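Local coordinates for protein esterase E25 (Uncultured bacterium, PDB 4Q05) that probably hydrolyses carboxylic esters, as a dimeric member of the bacterial hormone-sensitive lipase family built on the alpha/beta hydrolase fold, at residues Thr61-Pro66 against Gly251-Val257; Gly233-Ala237 against Arg301-Leu305; Glu79-Ala83 against Phe262-Ala266. All coordinates share one frame; numbering follows the deposited sequence. Where two conformers were deposited one is given.

Interaction 1: Thr61-Pro66 against Gly251-Val257; sequences TPTPVP and GIDRNLV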
# COMPACT_ATOMS: atom_id res chain seq x y z
N THR A 61 -16.72 16.20 -4.17
CA THR A 61 -16.09 16.14 -5.48
C THR A 61 -17.07 15.50 -6.45
O THR A 61 -17.66 14.46 -6.14
CB THR A 61 -14.77 15.32 -5.43
OG1 THR A 61 -13.83 15.98 -4.57
CG2 THR A 61 -14.16 15.18 -6.81
N PRO A 62 -17.28 16.12 -7.62
CA PRO A 62 -18.17 15.47 -8.58
C PRO A 62 -17.49 14.27 -9.20
O PRO A 62 -16.26 14.24 -9.25
CB PRO A 62 -18.36 16.54 -9.67
CG PRO A 62 -17.91 17.83 -9.05
CD PRO A 62 -16.83 17.44 -8.08
N THR A 63 -18.27 13.29 -9.65
CA THR A 63 -17.73 12.17 -10.40
C THR A 63 -16.70 12.68 -11.39
O THR A 63 -16.98 13.57 -12.19
CB THR A 63 -18.84 11.45 -11.18
OG1 THR A 63 -19.85 10.99 -10.27
CG2 THR A 63 -18.27 10.27 -11.95
N PRO A 64 -15.47 12.15 -11.33
CA PRO A 64 -14.46 12.61 -12.28
C PRO A 64 -14.95 12.43 -13.71
O PRO A 64 -15.68 11.48 -13.99
CB PRO A 64 -13.25 11.71 -11.99
CG PRO A 64 -13.43 11.31 -10.52
CD PRO A 64 -14.94 11.16 -10.37
N VAL A 65 -14.57 13.34 -14.60
CA VAL A 65 -15.02 13.30 -15.99
C VAL A 65 -13.84 13.09 -16.93
O VAL A 65 -13.07 14.02 -17.19
CB VAL A 65 -15.75 14.60 -16.38
CG1 VAL A 65 -16.29 14.49 -17.79
CG2 VAL A 65 -16.86 14.89 -15.39
N PRO A 66 -13.67 11.86 -17.45
CA PRO A 66 -12.48 11.53 -18.24
C PRO A 66 -12.40 12.17 -19.62
O PRO A 66 -11.36 12.03 -20.28
CB PRO A 66 -12.55 10.00 -18.36
CG PRO A 66 -13.44 9.56 -17.22
CD PRO A 66 -14.46 10.66 -17.11
N GLY A 251 -10.84 7.12 -14.10
CA GLY A 251 -12.11 7.73 -13.72
C GLY A 251 -12.33 7.78 -12.21
O GLY A 251 -13.35 8.30 -11.75
N ILE A 252 -11.38 7.26 -11.44
CA ILE A 252 -11.51 7.23 -9.98
C ILE A 252 -10.54 8.18 -9.29
O ILE A 252 -10.77 8.63 -8.17
CB ILE A 252 -11.36 5.78 -9.45
CG1 ILE A 252 -12.58 4.96 -9.86
CG2 ILE A 252 -11.20 5.76 -7.92
CD1 ILE A 252 -12.47 3.47 -9.61
N ASP A 253 -9.44 8.52 -9.97
CA ASP A 253 -8.52 9.50 -9.45
C ASP A 253 -9.05 10.88 -9.86
O ASP A 253 -9.04 11.22 -11.03
CB ASP A 253 -7.12 9.26 -10.03
CG ASP A 253 -6.08 10.21 -9.49
OD1 ASP A 253 -6.29 11.45 -9.58
OD2 ASP A 253 -5.06 9.72 -8.97
N ARG A 254 -9.52 11.66 -8.90
CA ARG A 254 -10.21 12.92 -9.21
C ARG A 254 -9.26 13.97 -9.78
O ARG A 254 -9.70 14.99 -10.32
CB ARG A 254 -10.89 13.48 -7.97
CG ARG A 254 -9.91 14.01 -6.94
CD ARG A 254 -10.52 14.13 -5.56
NE ARG A 254 -9.56 14.79 -4.69
CZ ARG A 254 -9.73 15.99 -4.15
NH1 ARG A 254 -10.86 16.66 -4.34
NH2 ARG A 254 -8.76 16.51 -3.40
N ASN A 255 -7.96 13.73 -9.67
CA ASN A 255 -6.98 14.70 -10.11
C ASN A 255 -6.39 14.41 -11.48
O ASN A 255 -6.45 15.25 -12.37
CB ASN A 255 -5.89 14.90 -9.05
CG ASN A 255 -6.48 15.24 -7.69
OD1 ASN A 255 -6.13 14.64 -6.67
ND2 ASN A 255 -7.40 16.19 -7.68
N LEU A 256 -5.80 13.22 -11.65
CA LEU A 256 -5.28 12.82 -12.95
C LEU A 256 -6.40 12.31 -13.85
O LEU A 256 -6.35 12.46 -15.08
CB LEU A 256 -4.20 11.75 -12.79
CG LEU A 256 -2.91 12.20 -12.10
CD1 LEU A 256 -1.91 11.04 -11.99
CD2 LEU A 256 -2.30 13.37 -12.86
N VAL A 257 -7.42 11.71 -13.23
CA VAL A 257 -8.58 11.12 -13.91
C VAL A 257 -8.25 9.95 -14.83
O VAL A 257 -8.80 8.86 -14.67
CB VAL A 257 -9.40 12.17 -14.72
CG1 VAL A 257 -10.66 11.52 -15.24
CG2 VAL A 257 -9.76 13.38 -13.86
O HOH W 1 -15.42 8.93 -13.43
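At the dimer interface, the proline-rich connection Thr61-Pro66 packs against Gly251-Val257, a loop shaped by an Asx turn, with the Pro64 ring pressed between them. Its ring leans on the loop backbone: Pro64 CG lies 3.3 Å from Gly251 O and 3.8 Å from Arg254 CA. A water bridges the same two backbones, donating to Pro64 O at 2.6 Å and to Gly251 O at 2.7 Å. Gly251, with phi at 84°, has a backbone that would jam a side chain against the preceding carbonyl. Further along, Val257 CG1 comes within 3.5 Å of Pro66 CA and 3.9 Å of Pro66 CG, the two side chains crossing at about a right angle. At the other end, Thr61 holds OG1 anti to its own carbonyl carbon (chi1 -63°), which turns the hydroxyl to the edge of the Arg254 guanidinium and leaves the methyl CG2 3.9 Å from Arg254 CB. The bond from Arg254 NH1 to Thr61 OG1 is weak, at 3.1 Å and 133°; stronger partners lie elsewhere, Ile57 O for the hydroxyl and Asp334, in a salt bridge, for Arg254 NH2. Asp253 OD1 accepts from the backbone N of both Asn255 and Leu256, which fixes the turn, while OD2 accepts from Leu303 N and His332 N. Trp37 of the second subunit packs on Pro64 and Arg254 and bonds to Thr61 O. The contact thus joins the link between helices 52-59 and 66-71 to the link between helices 244-248 and 262-271, with strand 37-44 against Ile252.

Interaction 2: Gly233-Ala237 against Arg301-Leu305; sequences GTPGA and RDLLL
With chi1 of -176° for Thr234 and -164° for Asp302, hydroxyl and carboxylate each swing out trans to the main-chain nitrogen and meet across the contact. Thr234 OG1 donates to Asp302 OD2 over 2.7 Å, and OD2 receives it on its syn lone pair. The second oxygen serves its own chain: Leu304 N reaches Asp302 OD1 at 2.8 Å from well above the carboxylate plane, closing an Asx turn within the type I beta turn Asp302-Leu305. With Thr298 OG1 also bonded to OD2, the carboxylate is gripped at both oxygens and has little room to rotate. Leu304, the N-cap residue of the following helix, fills in beside the polar pair; its CB lies 3.4 Å from Thr234 OG1, and its CD1 sits 3.4 Å from Thr234 O and 4.1 Å from Gly236 CA, where the chain makes an inverse gamma turn. His332 ND1 hydrogen-bonds to Thr234 OG1, and the His332 side chain touches both Asp302 and Leu304. An acid in the loop after strand 294-299, and a histidine beyond strand 322-327, occupy the places of the Asp and His of the catalytic triad in the alpha/beta hydrolase fold, consistent with Asp302 and His332 acting with Ser206 of the probable nucleophile elbow.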
# COMPACT_ATOMS: atom_id res chain seq x y z
N GLY A 233 6.35 10.78 -3.16
CA GLY A 233 4.93 10.83 -3.09
C GLY A 233 4.40 10.62 -4.47
O GLY A 233 4.88 11.25 -5.36
N THR A 234 3.44 9.71 -4.60
CA THR A 234 2.80 9.35 -5.85
C THR A 234 3.74 9.51 -7.07
O THR A 234 3.50 10.26 -7.95
CB THR A 234 1.44 10.06 -6.01
OG1 THR A 234 0.79 9.62 -7.18
CG2 THR A 234 1.61 11.55 -6.05
N PRO A 235 4.90 8.73 -7.00
CA PRO A 235 5.91 9.05 -8.02
C PRO A 235 5.52 8.64 -9.43
O PRO A 235 4.84 7.67 -9.61
CB PRO A 235 7.11 8.26 -7.57
CG PRO A 235 6.58 7.08 -6.93
CD PRO A 235 5.52 7.63 -6.11
N GLY A 236 5.94 9.41 -10.41
CA GLY A 236 5.73 9.07 -11.79
C GLY A 236 6.83 8.13 -12.19
O GLY A 236 7.66 8.46 -13.01
N ALA A 237 6.86 6.99 -11.52
CA ALA A 237 7.98 6.06 -11.65
C ALA A 237 7.95 5.25 -12.95
O ALA A 237 8.99 4.90 -13.50
CB ALA A 237 8.03 5.13 -10.43
N ARG A 301 -7.24 5.60 -4.37
CA ARG A 301 -7.81 6.15 -5.61
C ARG A 301 -6.76 6.74 -6.54
O ARG A 301 -7.08 7.34 -7.56
CB ARG A 301 -8.88 7.20 -5.28
CG ARG A 301 -9.99 6.64 -4.40
CD ARG A 301 -11.19 7.57 -4.30
NE ARG A 301 -12.20 6.97 -3.44
CZ ARG A 301 -13.48 7.33 -3.42
NH1 ARG A 301 -13.92 8.29 -4.21
NH2 ARG A 301 -14.32 6.71 -2.59
N ASP A 302 -5.49 6.57 -6.19
CA ASP A 302 -4.41 7.17 -6.95
C ASP A 302 -4.21 6.43 -8.27
O ASP A 302 -4.05 5.20 -8.27
CB ASP A 302 -3.13 7.07 -6.13
CG ASP A 302 -2.02 7.98 -6.63
OD1 ASP A 302 -2.06 8.48 -7.78
OD2 ASP A 302 -1.08 8.19 -5.84
N LEU A 303 -4.22 7.17 -9.37
CA LEU A 303 -3.91 6.60 -10.68
C LEU A 303 -2.49 6.05 -10.68
O LEU A 303 -2.18 5.14 -11.46
CB LEU A 303 -4.04 7.65 -11.79
CG LEU A 303 -4.22 7.12 -13.21
CD1 LEU A 303 -5.65 6.60 -13.37
CD2 LEU A 303 -3.90 8.19 -14.27
N LEU A 304 -1.63 6.60 -9.82
CA LEU A 304 -0.24 6.15 -9.71
C LEU A 304 0.00 5.24 -8.50
O LEU A 304 1.15 5.03 -8.09
CB LEU A 304 0.74 7.33 -9.66
CG LEU A 304 0.64 8.30 -10.84
CD1 LEU A 304 1.75 9.34 -10.76
CD2 LEU A 304 0.74 7.53 -12.14
N LEU A 305 -1.07 4.71 -7.94
CA LEU A 305 -0.93 3.71 -6.88
C LEU A 305 0.05 2.60 -7.29
O LEU A 305 0.97 2.27 -6.54
CB LEU A 305 -2.29 3.12 -6.53
CG LEU A 305 -2.29 1.88 -5.64
CD1 LEU A 305 -1.65 2.17 -4.28
CD2 LEU A 305 -3.72 1.33 -5.47

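Interaction 3: Glu79-Ala83 against Phe262-Ala266; sequences EWRAA and FLEAA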
# COMPACT_ATOMS: atom_id res chain seq x y z
N GLU A 79 -0.04 25.54 -28.10
CA GLU A 79 -1.12 24.86 -27.39
C GLU A 79 -0.64 24.34 -26.03
O GLU A 79 -1.40 24.35 -25.06
CB GLU A 79 -1.68 23.72 -28.24
CG GLU A 79 -2.49 24.21 -29.44
CD GLU A 79 -2.77 23.10 -30.44
OE1 GLU A 79 -2.11 22.04 -30.34
OE2 GLU A 79 -3.64 23.29 -31.31
N TRP A 80 0.61 23.90 -25.96
CA TRP A 80 1.16 23.48 -24.68
C TRP A 80 1.18 24.64 -23.70
O TRP A 80 0.68 24.52 -22.59
CB TRP A 80 2.57 22.89 -24.83
CG TRP A 80 2.51 21.44 -25.12
CD1 TRP A 80 2.83 20.82 -26.28
CD2 TRP A 80 2.05 20.41 -24.23
NE1 TRP A 80 2.63 19.46 -26.17
CE2 TRP A 80 2.15 19.18 -24.92
CE3 TRP A 80 1.58 20.41 -22.91
CZ2 TRP A 80 1.79 17.96 -24.34
CZ3 TRP A 80 1.24 19.19 -22.32
CH2 TRP A 80 1.33 17.98 -23.05
N ARG A 81 1.74 25.78 -24.11
CA ARG A 81 1.80 26.94 -23.23
C ARG A 81 0.40 27.30 -22.71
O ARG A 81 0.24 27.64 -21.54
CB ARG A 81 2.46 28.13 -23.93
CG ARG A 81 3.95 27.92 -24.22
CD ARG A 81 4.64 29.22 -24.63
NE ARG A 81 4.14 29.73 -25.90
CZ ARG A 81 4.68 29.45 -27.09
NH1 ARG A 81 5.74 28.66 -27.17
NH2 ARG A 81 4.16 29.96 -28.20
N ALA A 82 -0.60 27.19 -23.57
CA ALA A 82 -1.98 27.48 -23.16
C ALA A 82 -2.53 26.45 -22.18
O ALA A 82 -3.15 26.80 -21.18
CB ALA A 82 -2.89 27.59 -24.38
N ALA A 83 -2.32 25.17 -22.48
CA ALA A 83 -2.79 24.11 -21.59
C ALA A 83 -2.16 24.29 -20.22
O ALA A 83 -2.82 24.20 -19.19
CB ALA A 83 -2.43 22.74 -22.16
N PHE A 262 -4.28 14.00 -22.07
CA PHE A 262 -3.28 14.92 -21.57
C PHE A 262 -2.05 14.26 -20.96
O PHE A 262 -0.91 14.59 -21.31
CB PHE A 262 -3.89 15.90 -20.56
CG PHE A 262 -2.89 16.86 -20.02
CD1 PHE A 262 -2.50 17.96 -20.77
CD2 PHE A 262 -2.28 16.65 -18.80
CE1 PHE A 262 -1.55 18.85 -20.29
CE2 PHE A 262 -1.33 17.53 -18.31
CZ PHE A 262 -0.97 18.64 -19.07
N LEU A 263 -2.27 13.33 -20.04
CA LEU A 263 -1.14 12.76 -19.31
C LEU A 263 -0.20 12.07 -20.27
O LEU A 263 1.00 12.30 -20.23
CB LEU A 263 -1.61 11.79 -18.22
CG LEU A 263 -0.50 11.17 -17.40
CD1 LEU A 263 0.43 12.26 -16.84
CD2 LEU A 263 -1.06 10.28 -16.27
N GLU A 264 -0.75 11.26 -21.17
CA GLU A 264 0.11 10.61 -22.15
C GLU A 264 0.87 11.63 -23.00
O GLU A 264 2.05 11.47 -23.29
CB GLU A 264 -0.68 9.64 -23.05
CG GLU A 264 0.22 9.06 -24.13
CD GLU A 264 -0.43 7.97 -24.97
OE1 GLU A 264 -1.65 7.74 -24.82
OE2 GLU A 264 0.30 7.35 -25.77
N ALA A 265 0.17 12.69 -23.40
CA ALA A 265 0.79 13.74 -24.21
C ALA A 265 1.94 14.36 -23.44
O ALA A 265 3.03 14.58 -23.99
CB ALA A 265 -0.23 14.79 -24.60
N ALA A 266 1.72 14.65 -22.16
CA ALA A 266 2.77 15.23 -21.33
C ALA A 266 3.94 14.27 -21.20
O ALA A 266 5.11 14.67 -21.29
CB ALA A 266 2.22 15.60 -19.94
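Helical segments 79-83 and 262-266, joined chiefly through Trp80 and Phe262, run at 125° to each other with their axes 12.9 Å apart at closest approach, a distance spanned by large aromatic groups. Trp80 reaches over with its six-membered ring: CZ3 meets Phe262 CE1 at 3.5 Å, and the two rings lie oblique, planes at 54°. Phe262 CG is anti to the backbone N (chi1 180°), carrying the ring to where Ala83 CB also approaches CE1, at 4.4 Å. In the hormone-sensitive lipase family, helices near the N terminus commonly form part of a cap over the alpha/beta hydrolase core; helix 77-88 and helix 262-271, from the insertion after strand 229-235, are probably both parts of it. Neighbouring atoms of the same indole ring touch the next turn of helix 262-271: CZ2 lies 3.8 Å from Ala265 CB and CH2 4.0 Å from Ala266 CB. CH2 also comes within 3.5 Å of Ala266 N, whose hydrogen is already given to Phe262 O. An alanine in place of Trp80 would remove the whole bridging indole and would probably leave Phe262, Ala265 and Ala266 facing a gap. Pro74 packs on both Trp80 and Ala83 from the loop before helix 77-88.

From the N terminus the chain first passes 61-66 and then 79-83, both among the early helices ahead of the central sheet. It next builds most of that sheet and leaves strand 229-235 through 233-237, which opens interaction 2. At 251-257 it returns to close the loop of interaction 1, at 262-266 that of interaction 3, and at 301-305, after strand 294-299, that of interaction 2. Each pair of loops crosses, none enclosing another. Interactions 1 and 2 touch where 251-257 meets 301-305; Leu303 of interaction 2 packs on Leu263 of interaction 3. The N-terminal helices are thereby tied to the region between strands 229-235 and 294-299, which in turn meets the loop after 294-299.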